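Local coordinates for type III chaperone protein ShcA (Pseudomonas syringae pv. tomato, PDB 4G6T) that probably serves as a type III secretion chaperone of the CesT family, binding an effector protein and holding it ready for export, at residues M4-Y9 with C47-E52; D14-S19 with T110-M115; F41-S46 with G117-M122; R53-G58 with Y98-R103. All blocks are in the same frame, centred on the assembly; numbering follows the deposited sequence.

Contact 1: residues M4-Y9 with C47-E52; sequences MSNLFY and CDYARE
Tyr9 lies against both Cys47 and Tyr49 and shares one water with Asn6. Its CB rests on Cys47 SG at 3.4 Å, and the sulfur stands obliquely to the ring, a Cys sulfur-aromatic contact. Farther along the ring, Tyr9 CE2 comes within 3.9 Å of Tyr49 CD1. The two rings meet obliquely, their planes 70° apart. The same Tyr49 CD1 also takes Asn6 CB at 3.8 Å, so this one ring carbon touches two residues of segment 4-9. At the far end of its ring, Tyr9 OH packs on Glu52 CA at 3.4 Å.

The polar ends are joined by the water, which lies in the plane of the Tyr9 ring. It accepts a hydrogen bond from Tyr9 OH at 2.7 Å and donates to Asn6 OD1 at 3.0 Å and to Tyr49 O at 2.7 Å. Tyr9 reaches it because chi1, -56°, sets CG anti to its carbonyl carbon and sends the ring out over the segment 47-52. Tyr49 O has a second donor in Glu52 N, the bond that closes a type I turn at the end of strand 41-48.

In the next shell, Arg103 packs on Asn6 and Tyr9, Phe27 lies on Cys47, and an apolar side chain of the other protein chain touches Tyr49. The direct contacts are thus van der Waals packing, while one water links polar atoms of three buried residues.

Contact 2: residues D14-S19 with T110-M115; sequences DDFSRS and TLKREM
Phe16 is the side chain that helix 14-19 pushes into the helix 110-115, and it meets three residues there in turn. Its CB leaves the backbone toward the other helix, and chi1 of 174°, with CG anti to the backbone N, carries the ring outward. At the base of the ring, CG and CD1 lie beneath Leu111 CD2, the nearer approach being CD1 to CD2 at 3.8 Å. This methyl sits over one face, 23° off the ring normal, as a CH-pi contact. Next comes CE1, which meets Lys112 CG at the ring edge, also at 3.8 Å. At the tip, CZ reaches Met115 SD at 3.5 Å, an oblique Met-aromatic contact in which the two side chains arrive from opposite directions.

Lys112 does a second job. Beyond CG its chain is fully extended, which takes the ammonium past the ring to the last turn of helix 8-19. There NZ donates a 2.7 Å hydrogen bond to Ser19 OG, adding a polar link at the rim of the apolar patch.

The short helical segments cross at -74° with their axes 11.3 Å apart, a wide separation that the phenyl ring spans. Leu25 also covers Phe16, whereas Leu111 and Met115 continue onto strand 53-59 through Leu56. Helix 108-127 thus packs on that strand with one side and receives Phe16 of helix 8-19 on another, with the other protein chain reaching Lys112 and Met115.

Contact 3: residues F41-S46 with G117-M122; sequences FALTLS and GLLEWM
Strand 41-46 runs at 141° to helix 117-122, their axes 10.1 Å apart, with Phe41 and Leu119 as the nearest CA pair. Two strand residues, Phe41 and Leu43, point at the helix and make nearly all of the contact. Phe41 is met obliquely by two methyl groups: Leu119 CD2 lies 3.8 Å from ring atom CD2, and Met122 CE lies 3.7 Å from CD1. The methionine slides past the ring in the reverse direction. Its chain runs out nearly straight and then bends at chi3, 68°, which turns CE toward Phe41 and brings it to 3.7 Å from Ala42 O as well. The sulfur itself stays farther off, in a looser Met-aromatic contact.

Leu43 reaches tip to tip with Leu118, CD1 to CD2 at 3.9 Å, and crosses Leu119 at about a right angle, where its CD1 meets Leu119 CD2 at 3.8 Å. That one Leu119 methyl therefore bridges Phe41 and Leu43.

Ala42 and Thr44 point the other way, and an aromatic side chain of the other protein chain packs on each. A directional bond lies nearby, from Trp121 NE1 to Gly85 O, but between the two segments the hold is dispersion, methyls fitted against a ring and each other.

Contact 4: residues R53-G58 with Y98-R103; sequences RLLLIG and YQSIPR
Arg53 and Pro102 begin an antiparallel strand pair inside the five-stranded sheet of the chaperone. With chi1 54°, Arg53 CG stands between the backbone N and the carbonyl carbon, and the extended chain runs past Ser100, CD 3.5 Å from Ser100 OG; its NE is held by Asp48 in a salt bridge. Leu54 follows as a hydrogen-bonded pair with Ile101, donating to Ile101 O and accepting from Ile101 N, both at 2.9 Å. Leu55 returns to the face of Arg53, where its CD2 packs on Ser100 CB at 3.6 Å and also covers one face of the guanidinium; the other protein chain packs on Arg53 and Leu55. Leu56 forms the same pair of hydrogen bonds with Gln99, its N-H meeting Gln99 O at 2.8 Å almost in line, 173°. On the opposite face, toward helix 108-127, its CD1 touches Ile101 CD1 at 4.0 Å. Ile57 then stands across from Tyr98 in a non-hydrogen-bonded pair, beside which Tyr98 CA makes a CA-H...O contact of 3.1 Å to Leu56 O.

From the N terminus, the chain opens contact 1 at 4-9, leading into helix 8-19, and contact 2 at 14-19, on its last turns. It opens contact 3 on strand 41-48, and only then does 47-52 close contact 1, which therefore crosses both contact 2 and contact 3. Contact 4 opens next, in series with contact 1, and closes at 98-103; it is nested inside the loops of contacts 2 and 3. Helix 108-127 finally closes contact 2 and then contact 3, which cross each other. Contact 4 joins central strands, contact 3 lays the C-terminal helix on their sheet, and contacts 1 and 2 tie the two ends of the N-terminal region to sheet and helix.

Contact 1: residues M4-Y9 with C47-E52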
loop_
_atom_site.group_PDB
_atom_site.type_symbol
_atom_site.label_atom_id
_atom_site.label_comp_id
_atom_site.label_asym_id
_atom_site.label_seq_id
_atom_site.Cartn_x
_atom_site.Cartn_y
_atom_site.Cartn_z
ATOM N N MET A 4 12.378 10.813 15.410
ATOM C CA MET A 4 12.022 11.603 14.230
ATOM C C MET A 4 12.470 11.027 12.892
ATOM O O MET A 4 11.923 11.352 11.847
ATOM C CB MET A 4 12.528 13.041 14.389
ATOM C CG MET A 4 11.987 13.654 15.676
ATOM S SD MET A 4 10.204 13.801 15.840
ATOM C CE MET A 4 9.791 15.253 14.833
ATOM N N SER A 5 13.470 10.141 12.896
ATOM C CA SER A 5 13.881 9.489 11.669
ATOM C C SER A 5 12.787 8.653 11.051
ATOM O O SER A 5 12.820 8.443 9.844
ATOM C CB SER A 5 15.147 8.627 11.891
ATOM O OG SER A 5 14.929 7.522 12.738
ATOM N N ASN A 6 11.846 8.246 11.884
ATOM C CA ASN A 6 10.690 7.467 11.405
ATOM C C ASN A 6 9.762 8.313 10.518
ATOM O O ASN A 6 8.866 7.743 9.854
ATOM C CB ASN A 6 9.944 6.786 12.496
ATOM C CG ASN A 6 10.686 5.569 13.028
ATOM O OD1 ASN A 6 11.449 4.951 12.248
ATOM N ND2 ASN A 6 10.473 5.221 14.278
ATOM N N LEU A 7 9.957 9.635 10.447
ATOM C CA LEU A 7 9.182 10.436 9.484
ATOM C C LEU A 7 9.693 10.345 8.056
ATOM O O LEU A 7 9.177 10.967 7.177
ATOM C CB LEU A 7 9.070 11.897 9.921
ATOM C CG LEU A 7 8.110 12.177 11.043
ATOM C CD1 LEU A 7 8.513 13.470 11.727
ATOM C CD2 LEU A 7 6.685 12.138 10.479
ATOM N N PHE A 8 10.786 9.604 7.813
ATOM C CA PHE A 8 11.321 9.384 6.476
ATOM C C PHE A 8 10.252 8.912 5.464
ATOM O O PHE A 8 10.245 9.336 4.341
ATOM C CB PHE A 8 12.413 8.322 6.578
ATOM C CG PHE A 8 13.185 8.092 5.320
ATOM C CD1 PHE A 8 14.289 8.880 5.043
ATOM C CD2 PHE A 8 12.790 7.136 4.405
ATOM C CE1 PHE A 8 15.050 8.678 3.883
ATOM C CE2 PHE A 8 13.523 6.938 3.222
ATOM C CZ PHE A 8 14.644 7.720 2.967
ATOM N N TYR A 9 9.397 7.996 5.929
ATOM C CA TYR A 9 8.342 7.403 5.100
ATOM C C TYR A 9 7.333 8.468 4.642
ATOM O O TYR A 9 7.016 8.545 3.464
ATOM C CB TYR A 9 7.630 6.273 5.840
ATOM C CG TYR A 9 8.618 5.194 6.324
ATOM C CD1 TYR A 9 9.189 4.285 5.431
ATOM C CD2 TYR A 9 9.063 5.196 7.633
ATOM C CE1 TYR A 9 10.149 3.384 5.886
ATOM C CE2 TYR A 9 10.012 4.313 8.080
ATOM C CZ TYR A 9 10.556 3.428 7.190
ATOM O OH TYR A 9 11.517 2.522 7.709
ATOM N N CYS A 47 3.941 1.261 6.933
ATOM C CA CYS A 47 5.269 1.536 7.425
ATOM C C CYS A 47 5.630 0.551 8.523
ATOM O O CYS A 47 4.961 0.499 9.549
ATOM C CB CYS A 47 5.298 2.944 8.061
ATOM S SG CYS A 47 5.041 4.242 6.874
ATOM N N ASP A 48 6.689 -0.228 8.324
ATOM C CA ASP A 48 7.123 -1.122 9.368
ATOM C C ASP A 48 8.368 -0.512 9.993
ATOM O O ASP A 48 9.498 -0.741 9.556
ATOM C CB ASP A 48 7.385 -2.506 8.803
ATOM C CG ASP A 48 7.750 -3.509 9.876
ATOM O OD1 ASP A 48 7.968 -3.123 11.035
ATOM O OD2 ASP A 48 7.832 -4.723 9.520
ATOM N N TYR A 49 8.158 0.319 10.988
ATOM C CA TYR A 49 9.236 1.161 11.506
ATOM C C TYR A 49 10.306 0.303 12.170
ATOM O O TYR A 49 11.468 0.567 11.935
ATOM C CB TYR A 49 8.722 2.170 12.543
ATOM C CG TYR A 49 7.512 3.028 12.120
ATOM C CD1 TYR A 49 7.651 4.085 11.195
ATOM C CD2 TYR A 49 6.276 2.731 12.591
ATOM C CE1 TYR A 49 6.544 4.810 10.788
ATOM C CE2 TYR A 49 5.189 3.457 12.155
ATOM C CZ TYR A 49 5.338 4.511 11.313
ATOM O OH TYR A 49 4.221 5.248 10.907
ATOM N N ALA A 50 9.868 -0.696 12.925
ATOM C CA ALA A 50 10.775 -1.545 13.690
ATOM C C ALA A 50 11.715 -2.294 12.785
ATOM O O ALA A 50 12.917 -2.473 13.127
ATOM C CB ALA A 50 9.982 -2.490 14.562
ATOM N N ARG A 51 11.240 -2.729 11.619
ATOM C CA ARG A 51 12.061 -3.466 10.681
ATOM C C ARG A 51 12.583 -2.642 9.535
ATOM O O ARG A 51 13.181 -3.170 8.602
ATOM C CB ARG A 51 11.295 -4.720 10.188
ATOM C CG ARG A 51 10.659 -5.564 11.296
ATOM C CD ARG A 51 10.034 -6.857 10.793
ATOM N NE ARG A 51 9.338 -7.647 11.835
ATOM C CZ ARG A 51 8.116 -7.410 12.312
ATOM N NH1 ARG A 51 7.374 -6.396 11.865
ATOM N NH2 ARG A 51 7.608 -8.193 13.269
ATOM N N GLU A 52 12.384 -1.318 9.592
ATOM C CA GLU A 52 12.974 -0.404 8.642
ATOM C C GLU A 52 12.645 -0.808 7.213
ATOM O O GLU A 52 13.443 -0.894 6.361
ATOM C CB GLU A 52 14.488 -0.237 8.873
ATOM C CG GLU A 52 14.764 0.320 10.255
ATOM C CD GLU A 52 16.258 0.573 10.508
ATOM O OE1 GLU A 52 16.890 1.358 9.762
ATOM O OE2 GLU A 52 16.789 -0.015 11.479
HETATM O O HOH W 1 12.031 2.726 10.399
#

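Contact 2: residues D14-S19 with T110-M115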
loop_
_atom_site.group_PDB
_atom_site.type_symbol
_atom_site.label_atom_id
_atom_site.label_comp_id
_atom_site.label_asym_id
_atom_site.label_seq_id
_atom_site.Cartn_x
_atom_site.Cartn_y
_atom_site.Cartn_z
ATOM N N ASP A 14 5.146 12.272 0.737
ATOM C CA ASP A 14 4.935 13.646 0.226
ATOM C C ASP A 14 5.585 13.929 -1.101
ATOM O O ASP A 14 4.977 14.572 -1.966
ATOM C CB ASP A 14 5.480 14.641 1.241
ATOM C CG ASP A 14 4.685 14.679 2.537
ATOM O OD1 ASP A 14 3.567 14.097 2.645
ATOM O OD2 ASP A 14 5.246 15.255 3.554
ATOM N N ASP A 15 6.791 13.482 -1.301
ATOM C CA ASP A 15 7.502 13.644 -2.568
ATOM C C ASP A 15 6.827 12.851 -3.701
ATOM O O ASP A 15 6.793 13.305 -4.838
ATOM C CB ASP A 15 8.971 13.232 -2.461
ATOM C CG ASP A 15 9.831 14.281 -1.721
ATOM O OD1 ASP A 15 9.269 15.338 -1.402
ATOM O OD2 ASP A 15 11.044 14.061 -1.517
ATOM N N PHE A 16 6.329 11.665 -3.356
ATOM C CA PHE A 16 5.592 10.822 -4.324
ATOM C C PHE A 16 4.316 11.523 -4.771
ATOM O O PHE A 16 4.061 11.625 -5.974
ATOM C CB PHE A 16 5.326 9.479 -3.632
ATOM C CG PHE A 16 4.452 8.505 -4.392
ATOM C CD1 PHE A 16 4.998 7.731 -5.378
ATOM C CD2 PHE A 16 3.147 8.299 -3.997
ATOM C CE1 PHE A 16 4.227 6.774 -6.036
ATOM C CE2 PHE A 16 2.353 7.355 -4.658
ATOM C CZ PHE A 16 2.911 6.612 -5.678
ATOM N N SER A 17 3.584 12.088 -3.814
ATOM C CA SER A 17 2.325 12.801 -4.067
ATOM C C SER A 17 2.658 13.999 -4.966
ATOM O O SER A 17 1.955 14.284 -5.925
ATOM C CB SER A 17 1.672 13.239 -2.773
ATOM O OG SER A 17 1.328 12.180 -1.890
ATOM N N ARG A 18 3.749 14.687 -4.685
ATOM C CA ARG A 18 4.118 15.870 -5.506
ATOM C C ARG A 18 4.422 15.459 -6.932
ATOM O O ARG A 18 4.094 16.172 -7.895
ATOM C CB ARG A 18 5.342 16.566 -4.916
ATOM C CG ARG A 18 5.049 17.424 -3.700
ATOM C CD ARG A 18 6.342 17.987 -3.128
ATOM N NE ARG A 18 6.096 18.689 -1.882
ATOM C CZ ARG A 18 6.969 19.468 -1.237
ATOM N NH1 ARG A 18 8.212 19.694 -1.678
ATOM N NH2 ARG A 18 6.575 20.047 -0.122
ATOM N N SER A 19 5.059 14.309 -7.079
ATOM C CA SER A 19 5.376 13.770 -8.401
ATOM C C SER A 19 4.077 13.414 -9.156
ATOM O O SER A 19 3.984 13.626 -10.353
ATOM C CB SER A 19 6.228 12.511 -8.279
ATOM O OG SER A 19 6.852 12.224 -9.515
ATOM N N THR A 110 11.844 4.279 -7.262
ATOM C CA THR A 110 11.738 2.862 -6.781
ATOM C C THR A 110 10.348 2.567 -6.318
ATOM O O THR A 110 9.779 1.512 -6.649
ATOM C CB THR A 110 12.782 2.522 -5.709
ATOM O OG1 THR A 110 14.066 2.600 -6.344
ATOM C CG2 THR A 110 12.582 1.134 -5.180
ATOM N N LEU A 111 9.742 3.449 -5.539
ATOM C CA LEU A 111 8.399 3.240 -5.118
ATOM C C LEU A 111 7.454 3.124 -6.325
ATOM O O LEU A 111 6.530 2.285 -6.347
ATOM C CB LEU A 111 7.949 4.343 -4.129
ATOM C CG LEU A 111 6.512 4.310 -3.627
ATOM C CD1 LEU A 111 6.123 3.025 -2.911
ATOM C CD2 LEU A 111 6.250 5.464 -2.662
ATOM N N LYS A 112 7.593 4.033 -7.287
ATOM C CA LYS A 112 6.764 3.998 -8.525
ATOM C C LYS A 112 6.921 2.658 -9.235
ATOM O O LYS A 112 5.895 2.011 -9.549
ATOM C CB LYS A 112 7.123 5.138 -9.475
ATOM C CG LYS A 112 6.697 6.502 -8.973
ATOM C CD LYS A 112 7.053 7.552 -10.005
ATOM C CE LYS A 112 6.493 8.877 -9.538
ATOM N NZ LYS A 112 6.651 9.804 -10.667
ATOM N N ARG A 113 8.159 2.244 -9.446
ATOM C CA ARG A 113 8.456 0.995 -10.167
ATOM C C ARG A 113 7.879 -0.210 -9.426
ATOM O O ARG A 113 7.236 -1.130 -10.040
ATOM C CB ARG A 113 9.954 0.827 -10.323
ATOM C CG ARG A 113 10.367 -0.389 -11.139
ATOM C CD ARG A 113 11.864 -0.451 -11.402
ATOM N NE ARG A 113 12.666 -0.449 -10.170
ATOM C CZ ARG A 113 13.327 0.608 -9.683
ATOM N NH1 ARG A 113 13.316 1.813 -10.274
ATOM N NH2 ARG A 113 14.014 0.456 -8.580
ATOM N N GLU A 114 8.046 -0.273 -8.131
ATOM C CA GLU A 114 7.563 -1.365 -7.370
ATOM C C GLU A 114 6.036 -1.397 -7.266
ATOM O O GLU A 114 5.434 -2.473 -7.272
ATOM C CB GLU A 114 8.177 -1.453 -5.979
ATOM C CG GLU A 114 9.692 -1.675 -6.054
ATOM C CD GLU A 114 10.081 -3.094 -6.392
ATOM O OE1 GLU A 114 9.226 -4.027 -6.522
ATOM O OE2 GLU A 114 11.310 -3.264 -6.567
ATOM N N MET A 115 5.388 -0.233 -7.204
ATOM C CA MET A 115 3.930 -0.213 -7.196
ATOM C C MET A 115 3.420 -0.718 -8.532
ATOM O O MET A 115 2.491 -1.505 -8.528
ATOM C CB MET A 115 3.494 1.208 -6.940
ATOM C CG MET A 115 3.482 1.500 -5.490
ATOM S SD MET A 115 2.886 3.177 -5.114
ATOM C CE MET A 115 1.351 2.988 -6.109
#

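Contact 3: residues F41-S46 with G117-M122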
loop_
_atom_site.group_PDB
_atom_site.type_symbol
_atom_site.label_atom_id
_atom_site.label_comp_id
_atom_site.label_asym_id
_atom_site.label_seq_id
_atom_site.Cartn_x
_atom_site.Cartn_y
_atom_site.Cartn_z
ATOM N N PHE A 41 -8.182 -1.610 -8.259
ATOM C CA PHE A 41 -7.299 -2.338 -7.375
ATOM C C PHE A 41 -7.235 -1.672 -6.003
ATOM O O PHE A 41 -7.113 -0.433 -5.898
ATOM C CB PHE A 41 -5.906 -2.394 -7.936
ATOM C CG PHE A 41 -5.778 -3.210 -9.159
ATOM C CD1 PHE A 41 -6.015 -4.588 -9.074
ATOM C CD2 PHE A 41 -5.352 -2.669 -10.332
ATOM C CE1 PHE A 41 -5.876 -5.374 -10.174
ATOM C CE2 PHE A 41 -5.184 -3.475 -11.443
ATOM C CZ PHE A 41 -5.465 -4.828 -11.354
ATOM N N ALA A 42 -7.201 -2.486 -4.973
ATOM C CA ALA A 42 -7.005 -2.051 -3.632
ATOM C C ALA A 42 -5.566 -2.256 -3.170
ATOM O O ALA A 42 -5.112 -3.392 -3.237
ATOM C CB ALA A 42 -7.976 -2.733 -2.684
ATOM N N LEU A 43 -4.897 -1.201 -2.705
ATOM C CA LEU A 43 -3.436 -1.230 -2.411
ATOM C C LEU A 43 -3.258 -0.468 -1.116
ATOM O O LEU A 43 -3.962 0.519 -0.806
ATOM C CB LEU A 43 -2.606 -0.661 -3.548
ATOM C CG LEU A 43 -1.090 -0.925 -3.689
ATOM C CD1 LEU A 43 -0.653 -0.983 -5.140
ATOM C CD2 LEU A 43 -0.286 0.149 -2.961
ATOM N N THR A 44 -2.336 -0.908 -0.280
ATOM C CA THR A 44 -2.007 -0.207 0.939
ATOM C C THR A 44 -0.517 -0.080 1.059
ATOM O O THR A 44 0.220 -1.028 0.743
ATOM C CB THR A 44 -2.572 -0.779 2.228
ATOM O OG1 THR A 44 -3.999 -0.978 2.061
ATOM C CG2 THR A 44 -2.377 0.296 3.288
ATOM N N LEU A 45 -0.039 1.085 1.446
ATOM C CA LEU A 45 1.364 1.239 1.864
ATOM C C LEU A 45 1.414 1.242 3.374
ATOM O O LEU A 45 0.649 1.980 4.039
ATOM C CB LEU A 45 1.921 2.538 1.365
ATOM C CG LEU A 45 2.039 2.824 -0.097
ATOM C CD1 LEU A 45 2.608 4.204 -0.373
ATOM C CD2 LEU A 45 2.834 1.751 -0.828
ATOM N N SER A 46 2.299 0.435 3.971
ATOM C CA SER A 46 2.334 0.235 5.400
ATOM C C SER A 46 3.763 0.413 5.906
ATOM O O SER A 46 4.677 -0.234 5.368
ATOM C CB SER A 46 1.820 -1.149 5.779
ATOM O OG SER A 46 1.660 -1.372 7.172
ATOM N N GLY A 117 4.863 -2.714 -10.545
ATOM C CA GLY A 117 5.122 -4.174 -10.554
ATOM C C GLY A 117 4.078 -4.946 -9.806
ATOM O O GLY A 117 3.632 -6.061 -10.228
ATOM N N LEU A 118 3.699 -4.473 -8.646
ATOM C CA LEU A 118 2.730 -5.112 -7.857
ATOM C C LEU A 118 1.404 -5.131 -8.579
ATOM O O LEU A 118 0.682 -6.108 -8.493
ATOM C CB LEU A 118 2.595 -4.426 -6.472
ATOM C CG LEU A 118 1.619 -4.973 -5.500
ATOM C CD1 LEU A 118 2.022 -6.384 -5.171
ATOM C CD2 LEU A 118 1.436 -4.116 -4.278
ATOM N N LEU A 119 1.035 -3.982 -9.156
ATOM C CA LEU A 119 -0.235 -3.887 -9.856
ATOM C C LEU A 119 -0.306 -4.848 -10.997
ATOM O O LEU A 119 -1.402 -5.437 -11.197
ATOM C CB LEU A 119 -0.477 -2.430 -10.322
ATOM C CG LEU A 119 -0.805 -1.495 -9.155
ATOM C CD1 LEU A 119 -0.509 -0.021 -9.536
ATOM C CD2 LEU A 119 -2.174 -1.639 -8.538
ATOM N N GLU A 120 0.747 -4.940 -11.780
ATOM C CA GLU A 120 0.711 -5.850 -12.939
ATOM C C GLU A 120 0.654 -7.317 -12.470
ATOM O O GLU A 120 -0.022 -8.159 -13.118
ATOM C CB GLU A 120 1.768 -5.556 -13.910
ATOM C CG GLU A 120 1.639 -4.138 -14.581
ATOM C CD GLU A 120 0.193 -3.780 -15.016
ATOM O OE1 GLU A 120 -0.368 -4.506 -15.861
ATOM O OE2 GLU A 120 -0.441 -2.856 -14.472
ATOM N N TRP A 121 1.307 -7.651 -11.365
ATOM C CA TRP A 121 1.191 -8.971 -10.729
ATOM C C TRP A 121 -0.217 -9.266 -10.320
ATOM O O TRP A 121 -0.773 -10.342 -10.636
ATOM C CB TRP A 121 2.169 -8.990 -9.522
ATOM C CG TRP A 121 2.160 -10.145 -8.557
ATOM C CD1 TRP A 121 1.702 -10.169 -7.258
ATOM C CD2 TRP A 121 2.758 -11.447 -8.761
ATOM N NE1 TRP A 121 2.027 -11.373 -6.655
ATOM C CE2 TRP A 121 2.667 -12.135 -7.533
ATOM C CE3 TRP A 121 3.415 -12.025 -9.830
ATOM C CZ2 TRP A 121 3.172 -13.455 -7.399
ATOM C CZ3 TRP A 121 3.899 -13.323 -9.692
ATOM C CH2 TRP A 121 3.730 -14.003 -8.500
ATOM N N MET A 122 -0.888 -8.316 -9.659
ATOM C CA MET A 122 -2.302 -8.402 -9.292
ATOM C C MET A 122 -3.152 -8.612 -10.541
ATOM O O MET A 122 -4.044 -9.449 -10.533
ATOM C CB MET A 122 -2.685 -7.136 -8.538
ATOM C CG MET A 122 -2.057 -7.110 -7.143
ATOM S SD MET A 122 -2.066 -5.492 -6.377
ATOM C CE MET A 122 -3.876 -5.299 -6.110
#

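Contact 4: residues R53-G58 with Y98-R103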
loop_
_atom_site.group_PDB
_atom_site.type_symbol
_atom_site.label_atom_id
_atom_site.label_comp_id
_atom_site.label_asym_id
_atom_site.label_seq_id
_atom_site.Cartn_x
_atom_site.Cartn_y
_atom_site.Cartn_z
ATOM N N ARG A 53 11.336 -0.891 6.947
ATOM C CA ARG A 53 10.915 -1.237 5.605
ATOM C C ARG A 53 9.511 -0.662 5.331
ATOM O O ARG A 53 8.727 -0.495 6.274
ATOM C CB ARG A 53 10.890 -2.808 5.388
ATOM C CG ARG A 53 10.064 -3.554 6.403
ATOM C CD ARG A 53 10.061 -5.103 6.277
ATOM N NE ARG A 53 9.021 -5.616 7.115
ATOM C CZ ARG A 53 8.289 -6.721 6.863
ATOM N NH1 ARG A 53 8.523 -7.435 5.769
ATOM N NH2 ARG A 53 7.311 -6.984 7.655
ATOM N N LEU A 54 9.243 -0.449 4.070
ATOM C CA LEU A 54 7.905 -0.044 3.616
ATOM C C LEU A 54 7.295 -1.240 2.916
ATOM O O LEU A 54 7.921 -1.833 2.034
ATOM C CB LEU A 54 8.045 1.113 2.678
ATOM C CG LEU A 54 6.702 1.723 2.166
ATOM C CD1 LEU A 54 5.893 2.373 3.304
ATOM C CD2 LEU A 54 6.920 2.680 0.976
ATOM N N LEU A 55 6.062 -1.544 3.265
ATOM C CA LEU A 55 5.331 -2.646 2.601
ATOM C C LEU A 55 4.322 -2.099 1.641
ATOM O O LEU A 55 3.603 -1.158 1.998
ATOM C CB LEU A 55 4.670 -3.522 3.605
ATOM C CG LEU A 55 5.623 -4.166 4.630
ATOM C CD1 LEU A 55 4.902 -4.670 5.843
ATOM C CD2 LEU A 55 6.441 -5.194 3.892
ATOM N N LEU A 56 4.291 -2.698 0.475
ATOM C CA LEU A 56 3.228 -2.491 -0.521
ATOM C C LEU A 56 2.367 -3.728 -0.473
ATOM O O LEU A 56 2.871 -4.864 -0.667
ATOM C CB LEU A 56 3.811 -2.314 -1.886
ATOM C CG LEU A 56 4.610 -1.077 -2.256
ATOM C CD1 LEU A 56 5.597 -0.656 -1.160
ATOM C CD2 LEU A 56 5.316 -1.169 -3.576
ATOM N N ILE A 57 1.067 -3.587 -0.241
ATOM C CA ILE A 57 0.189 -4.706 -0.034
ATOM C C ILE A 57 -1.020 -4.543 -0.917
ATOM O O ILE A 57 -1.592 -3.443 -0.996
ATOM C CB ILE A 57 -0.308 -4.828 1.392
ATOM C CG1 ILE A 57 0.855 -4.714 2.427
ATOM C CG2 ILE A 57 -1.046 -6.158 1.630
ATOM C CD1 ILE A 57 0.479 -4.581 3.880
ATOM N N GLY A 58 -1.374 -5.591 -1.635
ATOM C CA GLY A 58 -2.494 -5.539 -2.546
ATOM C C GLY A 58 -3.465 -6.655 -2.358
ATOM O O GLY A 58 -3.113 -7.775 -2.008
ATOM N N TYR A 98 2.221 -8.802 -2.116
ATOM C CA TYR A 98 3.038 -7.916 -1.290
ATOM C C TYR A 98 4.413 -7.700 -1.911
ATOM O O TYR A 98 4.959 -8.560 -2.690
ATOM C CB TYR A 98 3.165 -8.414 0.148
ATOM C CG TYR A 98 3.939 -9.722 0.199
ATOM C CD1 TYR A 98 5.316 -9.683 0.420
ATOM C CD2 TYR A 98 3.306 -10.915 0.131
ATOM C CE1 TYR A 98 6.033 -10.863 0.547
ATOM C CE2 TYR A 98 4.045 -12.115 0.196
ATOM C CZ TYR A 98 5.419 -12.048 0.398
ATOM O OH TYR A 98 6.183 -13.205 0.406
ATOM N N GLN A 99 4.999 -6.546 -1.615
ATOM C CA GLN A 99 6.417 -6.273 -1.926
ATOM C C GLN A 99 6.944 -5.488 -0.759
ATOM O O GLN A 99 6.232 -4.667 -0.180
ATOM C CB GLN A 99 6.577 -5.525 -3.208
ATOM C CG GLN A 99 7.995 -5.081 -3.597
ATOM C CD GLN A 99 8.971 -6.238 -3.748
ATOM O OE1 GLN A 99 9.213 -6.984 -2.812
ATOM N NE2 GLN A 99 9.379 -6.443 -4.947
ATOM N N SER A 100 8.168 -5.738 -0.344
ATOM C CA SER A 100 8.806 -4.971 0.714
ATOM C C SER A 100 9.960 -4.224 0.137
ATOM O O SER A 100 10.713 -4.723 -0.703
ATOM C CB SER A 100 9.301 -5.862 1.851
ATOM O OG SER A 100 10.024 -5.101 2.792
ATOM N N ILE A 101 10.136 -2.979 0.566
ATOM C CA ILE A 101 11.280 -2.146 0.130
ATOM C C ILE A 101 12.014 -1.697 1.420
ATOM O O ILE A 101 11.454 -1.005 2.280
ATOM C CB ILE A 101 10.881 -0.907 -0.689
ATOM C CG1 ILE A 101 9.909 -1.215 -1.846
ATOM C CG2 ILE A 101 12.160 -0.223 -1.163
ATOM C CD1 ILE A 101 9.308 0.030 -2.501
ATOM N N PRO A 102 13.276 -2.121 1.593
ATOM C CA PRO A 102 13.994 -1.629 2.783
ATOM C C PRO A 102 14.181 -0.122 2.698
ATOM O O PRO A 102 14.321 0.438 1.613
ATOM C CB PRO A 102 15.338 -2.321 2.693
ATOM C CG PRO A 102 15.220 -3.354 1.664
ATOM C CD PRO A 102 14.090 -3.013 0.724
ATOM N N ARG A 103 14.187 0.486 3.892
ATOM C CA ARG A 103 14.301 1.965 3.993
ATOM C C ARG A 103 15.487 2.473 3.185
ATOM O O ARG A 103 15.357 3.485 2.470
ATOM C CB ARG A 103 14.380 2.401 5.458
ATOM C CG ARG A 103 14.491 3.939 5.691
ATOM C CD ARG A 103 15.470 4.297 6.869
ATOM N NE ARG A 103 14.850 4.218 8.180
ATOM C CZ ARG A 103 14.529 5.260 8.972
ATOM N NH1 ARG A 103 14.790 6.535 8.623
ATOM N NH2 ARG A 103 13.959 5.026 10.157
#